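Local coordinates for HTH cro/C1-type domain-containing protein (Thermotoga maritima, PDB 2WUS) that is RodZ, a probable membrane protein whose helix-turn-helix domain is of a type that often binds DNA but, as in other RodZ proteins, probably binds the actin-like MreB, at residues S2-E7 against Y76-E81; T11-R16 against K36-E41. All coordinates share one frame; numbering follows the deposited sequence.

Contact 1: residues S2-E7 against Y76-E81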
loop_
_atom_site.group_PDB
_atom_site.type_symbol
_atom_site.label_atom_id
_atom_site.label_comp_id
_atom_site.label_asym_id
_atom_site.label_seq_id
_atom_site.Cartn_x
_atom_site.Cartn_y
_atom_site.Cartn_z
ATOM N N SER C 2 17.274 22.251 -9.521
ATOM C CA SER C 2 17.593 22.821 -10.828
ATOM C C SER C 2 19.104 22.936 -11.012
ATOM O O SER C 2 19.696 22.227 -11.829
ATOM C CB SER C 2 16.916 24.183 -11.013
ATOM O OG SER C 2 17.188 24.724 -12.295
ATOM N N GLU C 3 19.733 23.833 -10.263
ATOM C CA GLU C 3 21.186 23.854 -10.228
ATOM C C GLU C 3 21.625 22.587 -9.518
ATOM O O GLU C 3 22.567 21.921 -9.937
ATOM C CB GLU C 3 21.709 25.109 -9.527
ATOM C CG GLU C 3 21.985 26.285 -10.480
ATOM C CD GLU C 3 20.978 26.387 -11.630
ATOM O OE1 GLU C 3 21.419 26.487 -12.800
ATOM O OE2 GLU C 3 19.752 26.366 -11.371
ATOM N N LYS C 4 20.902 22.235 -8.460
ATOM C CA LYS C 4 21.163 21.002 -7.732
ATOM C C LYS C 4 20.889 19.732 -8.552
ATOM O O LYS C 4 21.544 18.710 -8.339
ATOM C CB LYS C 4 20.377 20.982 -6.424
ATOM C CG LYS C 4 21.262 21.122 -5.205
ATOM C CD LYS C 4 20.889 22.334 -4.378
ATOM C CE LYS C 4 22.112 22.911 -3.673
ATOM N NZ LYS C 4 22.910 21.872 -2.960
ATOM N N TRP C 5 19.920 19.791 -9.469
ATOM C CA TRP C 5 19.685 18.697 -10.418
ATOM C C TRP C 5 20.891 18.562 -11.360
ATOM O O TRP C 5 21.385 17.458 -11.611
ATOM C CB TRP C 5 18.422 18.935 -11.258
ATOM C CG TRP C 5 17.105 18.724 -10.572
ATOM C CD1 TRP C 5 16.897 18.262 -9.297
ATOM C CD2 TRP C 5 15.795 18.957 -11.111
ATOM N NE1 TRP C 5 15.549 18.201 -9.023
ATOM C CE2 TRP C 5 14.851 18.627 -10.145
ATOM C CE3 TRP C 5 15.340 19.424 -12.361
ATOM C CZ2 TRP C 5 13.480 18.729 -10.345
ATOM C CZ3 TRP C 5 13.972 19.531 -12.564
ATOM C CH2 TRP C 5 13.062 19.185 -11.569
ATOM N N LYS C 6 21.346 19.698 -11.888
ATOM C CA LYS C 6 22.476 19.726 -12.803
ATOM C C LYS C 6 23.673 19.047 -12.166
ATOM O O LYS C 6 24.331 18.218 -12.787
ATOM C CB LYS C 6 22.827 21.162 -13.182
ATOM C CG LYS C 6 21.939 21.764 -14.255
ATOM C CD LYS C 6 22.536 23.066 -14.788
ATOM C CE LYS C 6 21.583 23.752 -15.745
ATOM N NZ LYS C 6 21.305 22.907 -16.939
ATOM N N GLU C 7 23.938 19.404 -10.916
ATOM C CA GLU C 7 25.014 18.806 -10.141
ATOM C C GLU C 7 24.710 17.340 -9.857
ATOM O O GLU C 7 25.606 16.531 -9.609
ATOM C CB GLU C 7 25.204 19.573 -8.835
ATOM C CG GLU C 7 24.488 18.970 -7.654
ATOM C CD GLU C 7 24.684 19.783 -6.381
ATOM O OE1 GLU C 7 24.269 20.969 -6.365
ATOM O OE2 GLU C 7 25.250 19.235 -5.400
ATOM N N TYR C 76 18.014 15.279 -5.506
ATOM C CA TYR C 76 16.848 15.435 -6.355
ATOM C C TYR C 76 15.827 16.287 -5.616
ATOM O O TYR C 76 15.203 17.161 -6.208
ATOM C CB TYR C 76 16.233 14.103 -6.817
ATOM C CG TYR C 76 14.885 14.309 -7.499
ATOM C CD1 TYR C 76 14.796 15.014 -8.689
ATOM C CD2 TYR C 76 13.704 13.839 -6.939
ATOM C CE1 TYR C 76 13.577 15.234 -9.316
ATOM C CE2 TYR C 76 12.477 14.054 -7.563
ATOM C CZ TYR C 76 12.422 14.755 -8.754
ATOM O OH TYR C 76 11.223 14.989 -9.396
ATOM N N GLU C 77 15.691 16.057 -4.313
ATOM C CA GLU C 77 14.645 16.724 -3.527
ATOM C C GLU C 77 14.961 18.185 -3.187
ATOM O O GLU C 77 14.064 19.028 -3.169
ATOM C CB GLU C 77 14.284 15.921 -2.268
ATOM C CG GLU C 77 12.775 15.868 -1.971
ATOM C CD GLU C 77 12.000 14.960 -2.927
ATOM O OE1 GLU C 77 12.093 13.722 -2.780
ATOM O OE2 GLU C 77 11.290 15.483 -3.815
ATOM N N GLU C 78 16.230 18.481 -2.926
ATOM C CA GLU C 78 16.657 19.868 -2.823
ATOM C C GLU C 78 16.288 20.538 -4.142
ATOM O O GLU C 78 15.828 21.680 -4.173
ATOM C CB GLU C 78 18.171 19.974 -2.619
ATOM C CG GLU C 78 18.760 19.240 -1.413
ATOM C CD GLU C 78 20.281 19.420 -1.304
ATOM O OE1 GLU C 78 20.967 18.526 -0.755
ATOM O OE2 GLU C 78 20.796 20.458 -1.777
ATOM N N GLY C 79 16.492 19.812 -5.236
ATOM C CA GLY C 79 16.281 20.366 -6.557
ATOM C C GLY C 79 14.844 20.797 -6.755
ATOM O O GLY C 79 14.561 21.788 -7.427
ATOM N N LYS C 80 13.930 20.038 -6.162
ATOM C CA LYS C 80 12.509 20.290 -6.326
ATOM C C LYS C 80 12.149 21.561 -5.570
ATOM O O LYS C 80 11.485 22.446 -6.111
ATOM C CB LYS C 80 11.687 19.094 -5.827
ATOM C CG LYS C 80 10.217 19.120 -6.236
ATOM C CD LYS C 80 9.427 17.986 -5.591
ATOM C CE LYS C 80 7.933 18.306 -5.575
ATOM N NZ LYS C 80 7.138 17.309 -4.800
ATOM N N GLU C 81 12.612 21.649 -4.324
ATOM C CA GLU C 81 12.380 22.822 -3.487
ATOM C C GLU C 81 13.115 24.028 -4.063
ATOM O O GLU C 81 12.785 25.171 -3.752
ATOM C CB GLU C 81 12.832 22.550 -2.047
ATOM C CG GLU C 81 11.723 22.665 -0.998
ATOM C CD GLU C 81 12.104 22.029 0.339
ATOM O OE1 GLU C 81 11.658 22.533 1.399
ATOM O OE2 GLU C 81 12.851 21.025 0.327
#
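Trp5 and Tyr76 lie side by side across the contact, their side chains pointing the same way and the five-membered ring of Trp5 turned only 13° from the plane of the Tyr76 ring. The centroids are 5.0 Å apart and slid past one another, so the pair barely overlaps; the closest carbons, Trp5 CZ2 and Tyr76 CE1, are 3.6 Å apart. A hydrogen bond sets the indole: Trp5 NE1 donates to the backbone Tyr76 O at 3.0 Å, with the acceptor in the ring plane and the donor in the carbonyl plane, on a lone pair. That carbonyl also receives a weak helical bond from Lys80 N, so two N-H groups share it. Trp5 reaches it with CG beside the backbone N and anti to the carbonyl carbon (chi1 -75°). A CB on Gly79 would point toward segment 2-7 and collide with Trp5 CD1; without one, the indole lies against the helix backbone. Further out, Lys4 bends at several torsions to bring NZ within 2.8 Å of Glu78 OE2, nearly along the C-O bond direction, while Glu7 OE1 is a long 3.8 Å from Lys4 NZ. With an alanine at Lys4, Glu78 OE2 would probably lose its cation, leaving the like charges of Glu7 and Glu78 without the lysine between them. Lys74 gives Glu78 a second partner. The segments' axes approach to 7.9 Å at 157°, an antiparallel pairing that joins the start of helix 3-17 to the later part of helix 69-84. Helix 51-64 packs on Tyr76 through Ile54 and Ile58, and loop residue Leu45 touches both aromatic residues.

Contact 2: residues T11-R16 against K36-E41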
loop_
_atom_site.group_PDB
_atom_site.type_symbol
_atom_site.label_atom_id
_atom_site.label_comp_id
_atom_site.label_asym_id
_atom_site.label_seq_id
_atom_site.Cartn_x
_atom_site.Cartn_y
_atom_site.Cartn_z
ATOM N N THR C 11 27.167 14.417 -11.350
ATOM C CA THR C 11 27.848 13.394 -10.573
ATOM C C THR C 11 27.688 12.048 -11.253
ATOM O O THR C 11 28.630 11.248 -11.298
ATOM C CB THR C 11 27.336 13.319 -9.122
ATOM O OG1 THR C 11 27.347 14.626 -8.545
ATOM C CG2 THR C 11 28.224 12.403 -8.282
ATOM N N PHE C 12 26.488 11.808 -11.776
ATOM C CA PHE C 12 26.183 10.586 -12.517
ATOM C C PHE C 12 27.094 10.443 -13.720
ATOM O O PHE C 12 27.762 9.416 -13.876
ATOM C CB PHE C 12 24.731 10.581 -13.006
ATOM C CG PHE C 12 23.735 10.138 -11.976
ATOM C CD1 PHE C 12 23.857 8.906 -11.359
ATOM C CD2 PHE C 12 22.657 10.949 -11.644
ATOM C CE1 PHE C 12 22.938 8.495 -10.420
ATOM C CE2 PHE C 12 21.739 10.544 -10.708
ATOM C CZ PHE C 12 21.879 9.313 -10.093
ATOM N N ARG C 13 27.103 11.467 -14.578
ATOM C CA ARG C 13 27.932 11.438 -15.776
ATOM C C ARG C 13 29.349 11.119 -15.362
ATOM O O ARG C 13 29.946 10.166 -15.860
ATOM C CB ARG C 13 27.888 12.769 -16.533
ATOM C CG ARG C 13 28.953 12.927 -17.630
ATOM C CD ARG C 13 28.586 14.019 -18.658
ATOM N NE ARG C 13 27.851 13.475 -19.810
ATOM C CZ ARG C 13 27.112 14.186 -20.666
ATOM N NH1 ARG C 13 26.497 13.573 -21.673
ATOM N NH2 ARG C 13 26.974 15.502 -20.523
ATOM N N LYS C 14 29.861 11.899 -14.413
ATOM C CA LYS C 14 31.249 11.783 -13.976
ATOM C C LYS C 14 31.584 10.398 -13.437
ATOM O O LYS C 14 32.686 9.884 -13.659
ATOM C CB LYS C 14 31.583 12.854 -12.931
ATOM C CG LYS C 14 32.954 12.690 -12.292
ATOM C CD LYS C 14 33.227 13.789 -11.275
ATOM C CE LYS C 14 34.527 13.545 -10.518
ATOM N NZ LYS C 14 34.733 14.557 -9.438
ATOM N N LYS C 15 30.630 9.797 -12.735
ATOM C CA LYS C 15 30.867 8.510 -12.094
ATOM C C LYS C 15 30.745 7.362 -13.086
ATOM O O LYS C 15 31.351 6.304 -12.909
ATOM C CB LYS C 15 29.891 8.307 -10.942
ATOM C CG LYS C 15 30.495 7.614 -9.749
ATOM C CD LYS C 15 30.762 6.161 -10.012
ATOM C CE LYS C 15 32.011 5.718 -9.263
ATOM N NZ LYS C 15 32.084 6.283 -7.883
ATOM N N ARG C 16 29.950 7.566 -14.129
ATOM C CA ARG C 16 29.784 6.529 -15.129
ATOM C C ARG C 16 31.051 6.441 -15.968
ATOM O O ARG C 16 31.546 5.355 -16.268
ATOM C CB ARG C 16 28.574 6.819 -16.010
ATOM C CG ARG C 16 28.335 5.761 -17.068
ATOM C CD ARG C 16 27.073 6.053 -17.835
ATOM N NE ARG C 16 27.016 7.449 -18.233
ATOM C CZ ARG C 16 27.672 7.946 -19.276
ATOM N NH1 ARG C 16 27.564 9.233 -19.577
ATOM N NH2 ARG C 16 28.438 7.150 -20.016
ATOM N N LYS C 36 16.523 8.745 -21.537
ATOM C CA LYS C 36 16.245 9.159 -20.155
ATOM C C LYS C 36 17.507 9.421 -19.310
ATOM O O LYS C 36 17.594 10.447 -18.623
ATOM C CB LYS C 36 15.346 8.128 -19.453
ATOM C CG LYS C 36 13.978 7.924 -20.096
ATOM C CD LYS C 36 12.903 7.604 -19.056
ATOM C CE LYS C 36 12.164 6.303 -19.372
ATOM N NZ LYS C 36 10.885 6.499 -20.118
ATOM N N LEU C 37 18.471 8.497 -19.345
ATOM C CA LEU C 37 19.752 8.731 -18.678
ATOM C C LEU C 37 20.433 10.018 -19.182
ATOM O O LEU C 37 20.959 10.786 -18.376
ATOM C CB LEU C 37 20.711 7.521 -18.763
ATOM C CG LEU C 37 20.315 6.100 -18.313
ATOM C CD1 LEU C 37 21.432 5.073 -18.515
ATOM C CD2 LEU C 37 19.877 6.042 -16.886
ATOM N N LYS C 38 20.430 10.265 -20.493
ATOM C CA LYS C 38 21.085 11.472 -20.995
ATOM C C LYS C 38 20.500 12.670 -20.279
ATOM O O LYS C 38 21.199 13.401 -19.579
ATOM C CB LYS C 38 20.932 11.646 -22.509
ATOM C CG LYS C 38 21.750 12.824 -23.080
ATOM C CD LYS C 38 22.851 12.364 -24.061
ATOM C CE LYS C 38 24.207 13.083 -23.858
ATOM N NZ LYS C 38 24.208 14.534 -24.238
ATOM N N ARG C 39 19.200 12.852 -20.446
ATOM C CA ARG C 39 18.481 13.917 -19.761
ATOM C C ARG C 39 18.884 14.022 -18.286
ATOM O O ARG C 39 19.239 15.094 -17.806
ATOM C CB ARG C 39 16.965 13.720 -19.920
ATOM C CG ARG C 39 16.524 13.489 -21.375
ATOM C CD ARG C 39 15.051 13.794 -21.576
ATOM N NE ARG C 39 14.619 14.845 -20.657
ATOM C CZ ARG C 39 13.368 15.280 -20.537
ATOM N NH1 ARG C 39 13.089 16.229 -19.653
ATOM N NH2 ARG C 39 12.398 14.766 -21.289
ATOM N N ILE C 40 18.847 12.907 -17.570
ATOM C CA ILE C 40 19.205 12.909 -16.152
ATOM C C ILE C 40 20.578 13.518 -15.907
ATOM O O ILE C 40 20.789 14.218 -14.907
ATOM C CB ILE C 40 19.163 11.492 -15.568
ATOM C CG1 ILE C 40 17.712 11.092 -15.294
ATOM C CG2 ILE C 40 19.984 11.411 -14.305
ATOM C CD1 ILE C 40 17.554 9.646 -14.961
ATOM N N GLU C 41 21.505 13.255 -16.830
ATOM C CA GLU C 41 22.884 13.674 -16.663
ATOM C C GLU C 41 23.043 15.171 -16.932
ATOM O O GLU C 41 23.786 15.876 -16.230
ATOM C CB GLU C 41 23.817 12.834 -17.536
ATOM C CG GLU C 41 23.968 11.379 -17.090
ATOM C CD GLU C 41 25.164 10.661 -17.745
ATOM O OE1 GLU C 41 25.721 9.728 -17.118
ATOM O OE2 GLU C 41 25.551 11.021 -18.879
#
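Glu41 OE1 is gripped by two groups: Arg16 NE donates to it at 2.8 Å, and Tyr61 OH from helix 51-64 forms another hydrogen bond. The site lies in the helix-turn-helix domain, where helices 23-29 and 34-42 probably correspond to the helix-turn-helix pair of Cro/C1-type folds, with helix 34-42 in the recognition position. Arg16 meets the carboxylate side-on: Arg16 NH1 donates at 2.8 Å to Glu41 OE2, which accepts on its syn lone pair. The guanidinium and carboxylate planes are 29° apart, near enough to coplanar for one nitrogen to serve each oxygen. The Arg16 chain runs extended away from its backbone N before a bend at chi3 (47°) swings the guanidinium round to Glu41. The remaining amino group, Arg16 NH2, is hydrogen-bonded to Ile21 O, so this buried cation is fixed on more than one side. Arg13 adds charge without a hydrogen bond: Arg13 NE is 3.5 Å from Glu41 OE2, but the oxygen lies well out of the guanidinium plane. Two arginines beside one buried carboxylate would probably favour its ionised form. Beyond Arg13, the edge of the guanidinium faces Lys38 CE, and Arg13 NH1 is 3.6 Å from Lys38 NZ, a like-charge approach. The segment axes pass 9.5 Å apart at 115°, so segment 36-41 crosses segment 11-16 steeply. On the apolar side of this crossing, the Phe12 ring meets Ile40 obliquely, with Phe12 CD2 3.8 Å from Ile40 CG2.

Overall arrangement
Helix 3-17 serves both contacts: its beginning pairs with helix 69-84 in contact 1, and its later turns meet helix 34-42 in contact 2. The contact centres are about 14 Å apart, and contact 2 is the more central, about 6 Å from the chain centre against about 10 Å for contact 1. Their segments adjoin along the helix, where the hydrogen bond from Thr11 OG1 to Glu7 O links them. Helix 51-64 packs against both, through Tyr76 in one and Phe12 in the other. In the assembly, the other protein chain does not touch the segments of contact 1, while at contact 2 Lys36 NZ makes a long, weak ion pair with an acidic side chain of that protein.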